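Local coordinates for amidohydrolase (Pseudomonas aeruginosa, PDB 2I5G), which probably acts as a metal-dependent dipeptidase of the membrane dipeptidase (M19) family, with a TIM-barrel fold, at residues D9-D14 against N314-L319; Y120-L125 against Y268-T273; D249-Q252 against D257-E260. The protein carries 2 engineered substitutions. One frame throughout, in Å; residues are numbered along the deposited sequence.

Contact 1 begins in the stretch leading into strand 13-17 and closes almost all of the chain, pairing residues 9-14 with helix 304-323 some 300 residues later. Both other contacts lie within that span. Contact 2 joins the loop after strand 113-117 to the loop after helix 256-263. Contact 3 falls wholly between the two segments of contact 2 and closes the shortest of the three loops, folding residues 249-252 against helix 256-263. The three are therefore concentric and none cross. Asp14 of contact 1 packs on Phe250 of contact 3, and a salt bridge from Glu260 to Arg271 joins contact 3 to contact 2; contacts 1 and 2 stay about 15 Å apart at their nearest atoms.

Contact 1: residues D9-D14 against N314-L319; sequences DSIVID and NWVRVL
Ile13 bridges Trp315 and Val316. Its two branches divide the work: Ile13 CG2 meets the indole obliquely, 3.8 Å from Trp315 CD1, while Ile13 CD1 runs on to Val316 CG2. Between them sits the beta carbon of the tryptophan, with Trp315 CB 4.0 Å from Ile13 CG2 and 4.1 Å from Ile13 CD1. Ile13 CD1 reaches that far because the longer branch is fully extended (chi2 180°). Val316 answers with a bump of its own. Its CG2, the methyl anti to the carbonyl carbon, points between the two isoleucines, and the next hollow is bounded by Ile11 CG2, 4.0 Å from Val316 CG2. Both isoleucines meet this valine at about a right angle. The arrangement brings the two ends of the chain together on the TIM barrel: Ile13 of strand 13-17 and Ile11 in the approach to it pack on helix 304-323, and that helix also reaches the sheet residues Met154 and Phe207 through Trp315. Trp315 NE1 is hydrogen-bonded to Ile246 O, which ties the indole to strand 244-246 while Ile13 touches its pyrrole part. Ile77 of helix 74-82 touches both Ile11 and Ile13. Asp14 OD1 is hydrogen-bonded to Thr248 OG1.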
ATOM      1  N   ASP A   9      25.739 -33.457 -15.713  1.00 24.67           N
ATOM      2  CA  ASP A   9      25.840 -32.872 -17.044  1.00 25.18           C
ATOM      3  C   ASP A   9      24.596 -32.038 -17.336  1.00 25.91           C
ATOM      4  O   ASP A   9      24.147 -31.958 -18.481  1.00 27.74           O
ATOM      5  CB  ASP A   9      25.968 -33.984 -18.093  1.00 26.91           C
ATOM      6  CG  ASP A   9      26.293 -33.451 -19.485  1.00 28.58           C
ATOM      7  OD1 ASP A   9      27.430 -32.976 -19.694  1.00 30.46           O
ATOM      8  OD2 ASP A   9      25.411 -33.504 -20.372  1.00 27.70           O
ATOM      9  N   SER A  10      24.037 -31.406 -16.310  1.00 20.32           N
ATOM     10  CA  SER A  10      22.833 -30.615 -16.527  1.00 19.11           C
ATOM     11  C   SER A  10      22.786 -29.284 -15.792  1.00 18.14           C
ATOM     12  O   SER A  10      23.479 -29.074 -14.793  1.00 16.61           O
ATOM     13  CB  SER A  10      21.600 -31.444 -16.159  1.00 26.73           C
ATOM     14  OG  SER A  10      20.418 -30.820 -16.623  1.00 29.07           O
ATOM     15  N   ILE A  11      21.962 -28.381 -16.316  1.00 13.61           N
ATOM     16  CA  ILE A  11      21.767 -27.063 -15.732  1.00 13.18           C
ATOM     17  C   ILE A  11      20.645 -27.200 -14.722  1.00 11.89           C
ATOM     18  O   ILE A  11      19.491 -27.392 -15.098  1.00 11.51           O
ATOM     19  CB  ILE A  11      21.318 -26.038 -16.784  1.00 16.31           C
ATOM     20  CG1 ILE A  11      22.389 -25.891 -17.862  1.00 17.82           C
ATOM     21  CG2 ILE A  11      21.033 -24.697 -16.115  1.00 14.65           C
ATOM     22  CD1 ILE A  11      23.714 -25.418 -17.323  1.00 21.57           C
ATOM     23  N   VAL A  12      20.974 -27.131 -13.438  1.00 15.82           N
ATOM     24  CA  VAL A  12      19.937 -27.239 -12.426  1.00 15.12           C
ATOM     25  C   VAL A  12      19.711 -25.859 -11.834  1.00 14.40           C
ATOM     26  O   VAL A  12      20.657 -25.156 -11.472  1.00 13.24           O
ATOM     27  CB  VAL A  12      20.305 -28.286 -11.321  1.00 12.47           C
ATOM     28  CG1 VAL A  12      21.665 -28.908 -11.611  1.00 13.14           C
ATOM     29  CG2 VAL A  12      20.267 -27.649  -9.941  1.00 11.30           C
ATOM     30  N   ILE A  13      18.445 -25.470 -11.763  1.00 13.72           N
ATOM     31  CA  ILE A  13      18.070 -24.168 -11.244  1.00 12.30           C
ATOM     32  C   ILE A  13      16.917 -24.302 -10.275  1.00 13.04           C
ATOM     33  O   ILE A  13      16.061 -25.167 -10.446  1.00 14.53           O
ATOM     34  CB  ILE A  13      17.662 -23.229 -12.396  1.00 15.22           C
ATOM     35  CG1 ILE A  13      18.900 -22.901 -13.240  1.00 16.20           C
ATOM     36  CG2 ILE A  13      17.000 -21.971 -11.847  1.00 15.30           C
ATOM     37  CD1 ILE A  13      18.638 -21.985 -14.409  1.00 14.61           C
ATOM     38  N   ASP A  14      16.902 -23.451  -9.254  1.00 11.29           N
ATOM     39  CA  ASP A  14      15.838 -23.482  -8.261  1.00 11.30           C
ATOM     40  C   ASP A  14      15.129 -22.145  -8.229  1.00  9.79           C
ATOM     41  O   ASP A  14      15.743 -21.115  -7.973  1.00  7.72           O
ATOM     42  CB  ASP A  14      16.400 -23.808  -6.878  1.00 29.18           C
ATOM     43  CG  ASP A  14      15.311 -24.009  -5.840  1.00 32.39           C
ATOM     44  OD1 ASP A  14      15.630 -24.513  -4.741  1.00 32.05           O
ATOM     45  OD2 ASP A  14      14.139 -23.660  -6.120  1.00 34.45           O
ATOM     46  N   ASN A 314      14.163 -25.129 -18.771  1.00  8.47           N
ATOM     47  CA  ASN A 314      12.962 -24.320 -18.914  1.00  8.82           C
ATOM     48  C   ASN A 314      13.093 -22.956 -18.224  1.00  9.92           C
ATOM     49  O   ASN A 314      12.647 -21.938 -18.758  1.00 10.26           O
ATOM     50  CB  ASN A 314      11.743 -25.074 -18.366  1.00 11.31           C
ATOM     51  CG  ASN A 314      11.201 -26.116 -19.348  1.00 13.79           C
ATOM     52  OD1 ASN A 314      11.808 -26.392 -20.385  1.00 15.48           O
ATOM     53  ND2 ASN A 314      10.053 -26.698 -19.015  1.00 13.64           N
ATOM     54  N   TRP A 315      13.699 -22.931 -17.042  1.00 11.44           N
ATOM     55  CA  TRP A 315      13.869 -21.676 -16.330  1.00 11.22           C
ATOM     56  C   TRP A 315      14.736 -20.740 -17.148  1.00 12.41           C
ATOM     57  O   TRP A 315      14.461 -19.543 -17.246  1.00 13.45           O
ATOM     58  CB  TRP A 315      14.530 -21.906 -14.975  1.00 10.66           C
ATOM     59  CG  TRP A 315      13.586 -21.817 -13.829  1.00 10.04           C
ATOM     60  CD1 TRP A 315      13.416 -22.739 -12.835  1.00  9.93           C
ATOM     61  CD2 TRP A 315      12.685 -20.741 -13.537  1.00  9.68           C
ATOM     62  NE1 TRP A 315      12.465 -22.301 -11.942  1.00  8.28           N
ATOM     63  CE2 TRP A 315      12.001 -21.078 -12.350  1.00  8.59           C
ATOM     64  CE3 TRP A 315      12.390 -19.523 -14.166  1.00 11.06           C
ATOM     65  CZ2 TRP A 315      11.037 -20.238 -11.776  1.00  8.95           C
ATOM     66  CZ3 TRP A 315      11.430 -18.690 -13.595  1.00  9.26           C
ATOM     67  CH2 TRP A 315      10.767 -19.055 -12.412  1.00  8.79           C
ATOM     68  N   VAL A 316      15.787 -21.295 -17.739  1.00 15.26           N
ATOM     69  CA  VAL A 316      16.702 -20.499 -18.540  1.00 16.60           C
ATOM     70  C   VAL A 316      16.011 -19.851 -19.741  1.00 17.77           C
ATOM     71  O   VAL A 316      16.222 -18.672 -20.019  1.00 18.88           O
ATOM     72  CB  VAL A 316      17.893 -21.353 -19.034  1.00  9.91           C
ATOM     73  CG1 VAL A 316      18.816 -20.506 -19.894  1.00  7.39           C
ATOM     74  CG2 VAL A 316      18.657 -21.914 -17.845  1.00  7.05           C
ATOM     75  N   ARG A 317      15.180 -20.620 -20.439  1.00 10.46           N
ATOM     76  CA  ARG A 317      14.465 -20.121 -21.612  1.00 11.09           C
ATOM     77  C   ARG A 317      13.535 -18.935 -21.331  1.00 10.20           C
ATOM     78  O   ARG A 317      13.464 -17.997 -22.129  1.00  9.32           O
ATOM     79  CB  ARG A 317      13.670 -21.255 -22.261  1.00 60.52           C
ATOM     80  CG  ARG A 317      12.790 -20.810 -23.417  1.00 68.33           C
ATOM     81  CD  ARG A 317      12.411 -21.983 -24.307  1.00 73.99           C
ATOM     82  NE  ARG A 317      13.589 -22.574 -24.943  1.00 79.30           N
ATOM     83  CZ  ARG A 317      14.376 -21.938 -25.809  1.00 81.52           C
ATOM     84  NH1 ARG A 317      14.119 -20.682 -26.155  1.00 80.65           N
ATOM     85  NH2 ARG A 317      15.427 -22.559 -26.326  1.00 83.47           N
ATOM     86  N   VAL A 318      12.830 -18.967 -20.205  1.00 12.65           N
ATOM     87  CA  VAL A 318      11.921 -17.876 -19.865  1.00 12.50           C
ATOM     88  C   VAL A 318      12.681 -16.641 -19.371  1.00 13.87           C
ATOM     89  O   VAL A 318      12.313 -15.508 -19.683  1.00 14.64           O
ATOM     90  CB  VAL A 318      10.905 -18.304 -18.788  1.00 10.59           C
ATOM     91  CG1 VAL A 318      11.590 -18.443 -17.441  1.00  9.02           C
ATOM     92  CG2 VAL A 318       9.784 -17.297 -18.720  1.00  7.33           C
ATOM     93  N   LEU A 319      13.740 -16.861 -18.599  1.00 14.98           N
ATOM     94  CA  LEU A 319      14.544 -15.756 -18.098  1.00 15.67           C
ATOM     95  C   LEU A 319      15.221 -15.075 -19.271  1.00 16.95           C
ATOM     96  O   LEU A 319      15.456 -13.871 -19.248  1.00 18.20           O
ATOM     97  CB  LEU A 319      15.601 -16.256 -17.109  1.00 10.31           C
ATOM     98  CG  LEU A 319      15.057 -16.601 -15.719  1.00  9.02           C
ATOM     99  CD1 LEU A 319      16.145 -17.203 -14.860  1.00  7.17           C
ATOM    100  CD2 LEU A 319      14.502 -15.338 -15.078  1.00  9.22           C
TER

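Contact 2: residues Y120-L125 against Y268-T273; sequences YNTQNL and YARRLT
Leu272 and Thr122 make the apolar part of this contact, their side chains crossing at about a right angle. Thr122 CG2 lies 3.8 Å from Leu272 CD2 and 3.9 Å from Leu272 CD1, and the latter methyl also rests 3.9 Å from Asn121 CB. The same threonine methyl meets the guanidinium of Arg270 obliquely, 3.6 Å from NH2, at the end of a side chain extended from CG to NE. Polar ends turn elsewhere. Thr122 OG1 is hydrogen-bonded to Asp265 OD1, while Arg270 NH1 forms salt bridges with Asp265 OD2 and with Glu143 of the second subunit. Two hydrogen bonds lie within the loops. Thr122 N to Tyr120 O, at 2.7 Å, closes a classic gamma turn with Asn121 at its centre (phi 68°, psi -48°). In 268-273, Arg271 NE reaches Thr273 O at 2.9 Å from above the carbonyl plane. Gln123 NE2 is hydrogen-bonded to Asn124 O of the second subunit, and the reverse pair also forms, placing the loop at the dimer interface. The two segments thus touch through aliphatic carbons and one guanidinium nitrogen, but share the Asp265 carboxylate, which together with Glu143 of the second subunit probably offsets the charge of Arg270.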
ATOM      1  N   TYR A 120       2.801  -9.889  -1.266  1.00 18.08           N
ATOM      2  CA  TYR A 120       3.124 -10.922  -0.295  1.00 16.96           C
ATOM      3  C   TYR A 120       2.019 -11.107   0.741  1.00 16.69           C
ATOM      4  O   TYR A 120       1.976 -10.400   1.745  1.00 17.95           O
ATOM      5  CB  TYR A 120       4.433 -10.604   0.429  1.00 13.28           C
ATOM      6  CG  TYR A 120       4.966 -11.797   1.189  1.00 14.51           C
ATOM      7  CD1 TYR A 120       5.592 -12.852   0.515  1.00 13.64           C
ATOM      8  CD2 TYR A 120       4.781 -11.912   2.566  1.00 12.41           C
ATOM      9  CE1 TYR A 120       6.015 -13.993   1.189  1.00 13.11           C
ATOM     10  CE2 TYR A 120       5.197 -13.050   3.253  1.00 13.77           C
ATOM     11  CZ  TYR A 120       5.813 -14.089   2.558  1.00 14.56           C
ATOM     12  OH  TYR A 120       6.215 -15.232   3.226  1.00 15.88           O
ATOM     13  N   ASN A 121       1.123 -12.052   0.475  1.00 14.93           N
ATOM     14  CA  ASN A 121       0.020 -12.389   1.378  1.00 15.25           C
ATOM     15  C   ASN A 121      -1.079 -11.353   1.576  1.00 14.18           C
ATOM     16  O   ASN A 121      -2.261 -11.690   1.515  1.00 15.39           O
ATOM     17  CB  ASN A 121       0.566 -12.776   2.756  1.00 10.83           C
ATOM     18  CG  ASN A 121       1.624 -13.856   2.679  1.00 13.12           C
ATOM     19  OD1 ASN A 121       1.837 -14.466   1.623  1.00 11.44           O
ATOM     20  ND2 ASN A 121       2.297 -14.106   3.806  1.00 13.00           N
ATOM     21  N   THR A 122      -0.701 -10.103   1.827  1.00 13.14           N
ATOM     22  CA  THR A 122      -1.682  -9.048   2.068  1.00 13.44           C
ATOM     23  C   THR A 122      -1.636  -7.892   1.065  1.00 15.66           C
ATOM     24  O   THR A 122      -0.832  -7.897   0.133  1.00 16.22           O
ATOM     25  CB  THR A 122      -1.518  -8.485   3.482  1.00  4.67           C
ATOM     26  OG1 THR A 122      -0.133  -8.224   3.723  1.00  2.13           O
ATOM     27  CG2 THR A 122      -2.029  -9.476   4.513  1.00  3.64           C
ATOM     28  N   GLN A 123      -2.493  -6.897   1.266  1.00 18.00           N
ATOM     29  CA  GLN A 123      -2.555  -5.756   0.356  1.00 19.76           C
ATOM     30  C   GLN A 123      -1.270  -4.932   0.265  1.00 20.29           C
ATOM     31  O   GLN A 123      -0.646  -4.597   1.271  1.00 21.14           O
ATOM     32  CB  GLN A 123      -3.733  -4.852   0.721  1.00 17.94           C
ATOM     33  CG  GLN A 123      -3.959  -3.703  -0.242  1.00 17.89           C
ATOM     34  CD  GLN A 123      -5.323  -3.057  -0.063  1.00 18.34           C
ATOM     35  OE1 GLN A 123      -6.355  -3.691  -0.291  1.00 18.90           O
ATOM     36  NE2 GLN A 123      -5.334  -1.792   0.351  1.00 17.70           N
ATOM     37  N   ASN A 124      -0.911  -4.606  -0.974  1.00 31.63           N
ATOM     38  CA  ASN A 124       0.285  -3.842  -1.334  1.00 31.16           C
ATOM     39  C   ASN A 124      -0.161  -2.478  -1.846  1.00 30.58           C
ATOM     40  O   ASN A 124      -1.293  -2.056  -1.612  1.00 31.27           O
ATOM     41  CB  ASN A 124       0.996  -4.564  -2.483  1.00 19.09           C
ATOM     42  CG  ASN A 124       2.444  -4.814  -2.206  1.00 20.80           C
ATOM     43  OD1 ASN A 124       3.134  -5.473  -2.988  1.00 21.03           O
ATOM     44  ND2 ASN A 124       2.927  -4.290  -1.088  1.00 22.83           N
ATOM     45  N   LEU A 125       0.738  -1.788  -2.537  1.00 12.54           N
ATOM     46  CA  LEU A 125       0.384  -0.520  -3.159  1.00 10.59           C
ATOM     47  C   LEU A 125       0.028  -0.911  -4.596  1.00 10.42           C
ATOM     48  O   LEU A 125      -0.645  -0.161  -5.300  1.00 10.06           O
ATOM     49  CB  LEU A 125       1.560   0.470  -3.200  1.00  3.52           C
ATOM     50  CG  LEU A 125       2.005   1.226  -1.949  1.00  3.39           C
ATOM     51  CD1 LEU A 125       3.106   2.197  -2.325  1.00  2.71           C
ATOM     52  CD2 LEU A 125       0.841   1.970  -1.335  1.00  2.30           C
ATOM     53  N   TYR A 268       5.054  -8.640  11.757  1.00  7.26           N
ATOM     54  CA  TYR A 268       4.849  -8.430  13.190  1.00  7.59           C
ATOM     55  C   TYR A 268       3.392  -8.254  13.620  1.00  7.81           C
ATOM     56  O   TYR A 268       3.073  -8.420  14.791  1.00  9.57           O
ATOM     57  CB  TYR A 268       5.638  -7.196  13.654  1.00  9.51           C
ATOM     58  CG  TYR A 268       4.941  -5.887  13.344  1.00  8.15           C
ATOM     59  CD1 TYR A 268       3.898  -5.425  14.149  1.00  7.79           C
ATOM     60  CD2 TYR A 268       5.267  -5.153  12.203  1.00  7.74           C
ATOM     61  CE1 TYR A 268       3.191  -4.270  13.822  1.00 10.87           C
ATOM     62  CE2 TYR A 268       4.567  -3.994  11.864  1.00 11.22           C
ATOM     63  CZ  TYR A 268       3.529  -3.560  12.678  1.00 13.05           C
ATOM     64  OH  TYR A 268       2.827  -2.417  12.353  1.00 17.39           O
ATOM     65  N   ALA A 269       2.514  -7.893  12.690  1.00 10.46           N
ATOM     66  CA  ALA A 269       1.107  -7.663  13.022  1.00 10.01           C
ATOM     67  C   ALA A 269       0.296  -8.931  13.243  1.00 10.47           C
ATOM     68  O   ALA A 269       0.825  -9.948  13.669  1.00 11.71           O
ATOM     69  CB  ALA A 269       0.453  -6.812  11.943  1.00 20.57           C
ATOM     70  N   ARG A 270      -0.996  -8.862  12.952  1.00 13.95           N
ATOM     71  CA  ARG A 270      -1.891  -9.996  13.140  1.00 15.12           C
ATOM     72  C   ARG A 270      -1.414 -11.293  12.481  1.00 16.17           C
ATOM     73  O   ARG A 270      -0.689 -11.283  11.492  1.00 16.38           O
ATOM     74  CB  ARG A 270      -3.283  -9.643  12.620  1.00  9.00           C
ATOM     75  CG  ARG A 270      -3.311  -9.404  11.136  1.00 11.26           C
ATOM     76  CD  ARG A 270      -4.644  -8.859  10.657  1.00 11.27           C
ATOM     77  NE  ARG A 270      -4.616  -8.695   9.209  1.00 10.05           N
ATOM     78  CZ  ARG A 270      -3.783  -7.881   8.576  1.00  8.93           C
ATOM     79  NH1 ARG A 270      -2.923  -7.149   9.273  1.00  6.72           N
ATOM     80  NH2 ARG A 270      -3.783  -7.827   7.248  1.00  6.97           N
ATOM     81  N   ARG A 271      -1.834 -12.415  13.045  1.00 22.60           N
ATOM     82  CA  ARG A 271      -1.460 -13.713  12.516  1.00 24.22           C
ATOM     83  C   ARG A 271      -2.246 -13.996  11.241  1.00 23.76           C
ATOM     84  O   ARG A 271      -3.476 -14.013  11.256  1.00 23.32           O
ATOM     85  CB  ARG A 271      -1.740 -14.798  13.561  1.00 21.87           C
ATOM     86  CG  ARG A 271      -1.366 -16.199  13.121  1.00 23.18           C
ATOM     87  CD  ARG A 271      -0.699 -16.953  14.252  1.00 24.26           C
ATOM     88  NE  ARG A 271       0.390 -17.775  13.738  1.00 27.68           N
ATOM     89  CZ  ARG A 271       1.496 -18.062  14.417  1.00 28.51           C
ATOM     90  NH1 ARG A 271       1.661 -17.591  15.645  1.00 26.98           N
ATOM     91  NH2 ARG A 271       2.442 -18.813  13.859  1.00 29.39           N
ATOM     92  N   LEU A 272      -1.529 -14.212  10.143  1.00 15.76           N
ATOM     93  CA  LEU A 272      -2.157 -14.502   8.858  1.00 14.73           C
ATOM     94  C   LEU A 272      -2.391 -15.998   8.686  1.00 15.82           C
ATOM     95  O   LEU A 272      -3.330 -16.417   8.018  1.00 16.22           O
ATOM     96  CB  LEU A 272      -1.271 -14.005   7.713  1.00 12.42           C
ATOM     97  CG  LEU A 272      -1.001 -12.503   7.681  1.00 10.76           C
ATOM     98  CD1 LEU A 272      -0.013 -12.160   6.580  1.00  9.09           C
ATOM     99  CD2 LEU A 272      -2.321 -11.781   7.485  1.00  9.29           C
ATOM    100  N   THR A 273      -1.528 -16.804   9.291  1.00 14.43           N
ATOM    101  CA  THR A 273      -1.644 -18.250   9.174  1.00 15.16           C
ATOM    102  C   THR A 273      -0.704 -18.948  10.148  1.00 14.99           C
ATOM    103  O   THR A 273       0.023 -18.302  10.905  1.00 14.01           O
ATOM    104  CB  THR A 273      -1.285 -18.718   7.739  1.00 29.74           C
ATOM    105  OG1 THR A 273      -1.707 -20.072   7.552  1.00 31.02           O
ATOM    106  CG2 THR A 273       0.222 -18.644   7.514  1.00 27.99           C
TER

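Contact 3: residues D249-Q252 against D257-E260; sequences DFTQ and DFFE
Thr251 faces Phe259 and Phe258 across the short connection that follows strand 244-246 of the TIM barrel and leads into helix 256-263. The threonine has the most surface buried, and it is the one residue of 249-252 that touches 257-260, meeting two successive phenylalanines. Its hydroxyl does the closest touching: Thr251 OG1 lies 3.5 Å from Phe259 CZ, at the edge of that ring and near its plane, so the oxygen meets the outermost carbon and not the pi face. Thr251 CB backs it up at 4.0 Å from the same CZ, and the two side chains meet at about a right angle. The first torsion of Thr251 (chi1 64°) sets OG1 toward Phe259 CZ. Phe258 contributes less: Thr251 CB approaches its ring obliquely, 4.4 Å from Phe258 CE2, and the same ring stacks on His254 of the intervening turn. The contact is van der Waals throughout. Around Thr251 the loop is held by backbone hydrogen bonds of Phe250 with Ile18 and Gln252 with Lys20, so the segment that meets the helix is also bonded to the chain just after strand 13-17. On the helix, the phenylalanines leave the backbone on different first torsions, Phe258 with CG anti to N (chi1 176°), and still converge: Phe258 CD2 sits 4.1 Å above the plane of the Phe259 ring, over its centre.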
ATOM      1  N   ASP A 249      11.758 -23.751  -2.483  1.00 14.94           N
ATOM      2  CA  ASP A 249      11.337 -22.908  -1.380  1.00 12.69           C
ATOM      3  C   ASP A 249      12.100 -23.373  -0.139  1.00 11.32           C
ATOM      4  O   ASP A 249      11.543 -23.455   0.952  1.00 10.14           O
ATOM      5  CB  ASP A 249       9.824 -23.037  -1.181  1.00 29.86           C
ATOM      6  CG  ASP A 249       9.249 -21.953  -0.287  1.00 35.49           C
ATOM      7  OD1 ASP A 249       9.873 -20.877  -0.176  1.00 35.82           O
ATOM      8  OD2 ASP A 249       8.157 -22.168   0.291  1.00 38.19           O
ATOM      9  N   PHE A 250      13.381 -23.692  -0.323  1.00 17.63           N
ATOM     10  CA  PHE A 250      14.231 -24.128   0.784  1.00 17.69           C
ATOM     11  C   PHE A 250      14.412 -23.007   1.809  1.00 16.59           C
ATOM     12  O   PHE A 250      14.777 -21.882   1.455  1.00 17.12           O
ATOM     13  CB  PHE A 250      15.609 -24.555   0.272  1.00 14.35           C
ATOM     14  CG  PHE A 250      15.719 -26.020  -0.044  1.00 18.22           C
ATOM     15  CD1 PHE A 250      15.367 -26.980   0.906  1.00 17.72           C
ATOM     16  CD2 PHE A 250      16.204 -26.445  -1.281  1.00 18.93           C
ATOM     17  CE1 PHE A 250      15.496 -28.342   0.630  1.00 16.25           C
ATOM     18  CE2 PHE A 250      16.337 -27.806  -1.565  1.00 17.84           C
ATOM     19  CZ  PHE A 250      15.981 -28.755  -0.605  1.00 16.74           C
ATOM     20  N   THR A 251      14.163 -23.322   3.076  1.00  6.27           N
ATOM     21  CA  THR A 251      14.294 -22.355   4.165  1.00  5.86           C
ATOM     22  C   THR A 251      15.450 -22.780   5.075  1.00  5.90           C
ATOM     23  O   THR A 251      15.517 -22.406   6.252  1.00  4.84           O
ATOM     24  CB  THR A 251      13.001 -22.294   5.000  1.00  6.59           C
ATOM     25  OG1 THR A 251      12.783 -23.555   5.646  1.00  7.80           O
ATOM     26  CG2 THR A 251      11.816 -21.997   4.109  1.00  6.91           C
ATOM     27  N   GLN A 252      16.361 -23.557   4.498  1.00  7.46           N
ATOM     28  CA  GLN A 252      17.521 -24.094   5.197  1.00  7.97           C
ATOM     29  C   GLN A 252      18.287 -23.146   6.123  1.00  9.59           C
ATOM     30  O   GLN A 252      18.813 -22.113   5.699  1.00 10.00           O
ATOM     31  CB  GLN A 252      18.481 -24.697   4.178  1.00  5.23           C
ATOM     32  CG  GLN A 252      19.457 -25.670   4.778  1.00  5.42           C
ATOM     33  CD  GLN A 252      20.275 -26.384   3.730  1.00  4.99           C
ATOM     34  OE1 GLN A 252      19.731 -27.035   2.840  1.00  5.31           O
ATOM     35  NE2 GLN A 252      21.594 -26.267   3.832  1.00  6.19           N
ATOM     36  N   ASP A 257      11.933 -17.512  14.977  1.00  8.40           N
ATOM     37  CA  ASP A 257      11.703 -16.095  14.735  1.00  8.29           C
ATOM     38  C   ASP A 257      11.386 -15.834  13.261  1.00  7.88           C
ATOM     39  O   ASP A 257      10.504 -15.032  12.942  1.00  5.95           O
ATOM     40  CB  ASP A 257      12.941 -15.286  15.155  1.00 27.68           C
ATOM     41  CG  ASP A 257      13.167 -15.293  16.665  1.00 30.92           C
ATOM     42  OD1 ASP A 257      12.804 -16.288  17.325  1.00 36.24           O
ATOM     43  OD2 ASP A 257      13.723 -14.307  17.195  1.00 30.43           O
ATOM     44  N   PHE A 258      12.107 -16.519  12.375  1.00 20.48           N
ATOM     45  CA  PHE A 258      11.939 -16.375  10.929  1.00 19.73           C
ATOM     46  C   PHE A 258      10.555 -16.775  10.434  1.00 20.36           C
ATOM     47  O   PHE A 258       9.982 -16.102   9.579  1.00 20.14           O
ATOM     48  CB  PHE A 258      12.990 -17.210  10.199  1.00 13.11           C
ATOM     49  CG  PHE A 258      12.852 -17.202   8.695  1.00 11.57           C
ATOM     50  CD1 PHE A 258      13.283 -16.115   7.949  1.00  9.31           C
ATOM     51  CD2 PHE A 258      12.319 -18.304   8.024  1.00 10.73           C
ATOM     52  CE1 PHE A 258      13.191 -16.128   6.549  1.00  8.88           C
ATOM     53  CE2 PHE A 258      12.223 -18.324   6.629  1.00  8.51           C
ATOM     54  CZ  PHE A 258      12.660 -17.236   5.893  1.00  8.34           C
ATOM     55  N   PHE A 259      10.025 -17.878  10.953  1.00 14.28           N
ATOM     56  CA  PHE A 259       8.707 -18.334  10.535  1.00 13.46           C
ATOM     57  C   PHE A 259       7.590 -17.463  11.079  1.00 13.11           C
ATOM     58  O   PHE A 259       6.620 -17.179  10.372  1.00 13.78           O
ATOM     59  CB  PHE A 259       8.507 -19.803  10.919  1.00 13.07           C
ATOM     60  CG  PHE A 259       9.263 -20.745  10.030  1.00 12.65           C
ATOM     61  CD1 PHE A 259       8.905 -20.886   8.695  1.00 12.95           C
ATOM     62  CD2 PHE A 259      10.391 -21.412  10.495  1.00 12.28           C
ATOM     63  CE1 PHE A 259       9.669 -21.672   7.827  1.00 13.96           C
ATOM     64  CE2 PHE A 259      11.160 -22.197   9.642  1.00 11.71           C
ATOM     65  CZ  PHE A 259      10.801 -22.328   8.302  1.00 13.62           C
ATOM     66  N   GLU A 260       7.727 -17.021  12.324  1.00 19.36           N
ATOM     67  CA  GLU A 260       6.718 -16.151  12.921  1.00 20.56           C
ATOM     68  C   GLU A 260       6.664 -14.851  12.125  1.00 18.76           C
ATOM     69  O   GLU A 260       5.605 -14.247  11.957  1.00 17.78           O
ATOM     70  CB  GLU A 260       7.065 -15.862  14.385  1.00 26.68           C
ATOM     71  CG  GLU A 260       6.919 -17.076  15.287  1.00 30.12           C
ATOM     72  CD  GLU A 260       5.490 -17.594  15.324  1.00 32.60           C
ATOM     73  OE1 GLU A 260       4.619 -16.902  15.897  1.00 34.08           O
ATOM     74  OE2 GLU A 260       5.236 -18.686  14.770  1.00 33.18           O
TER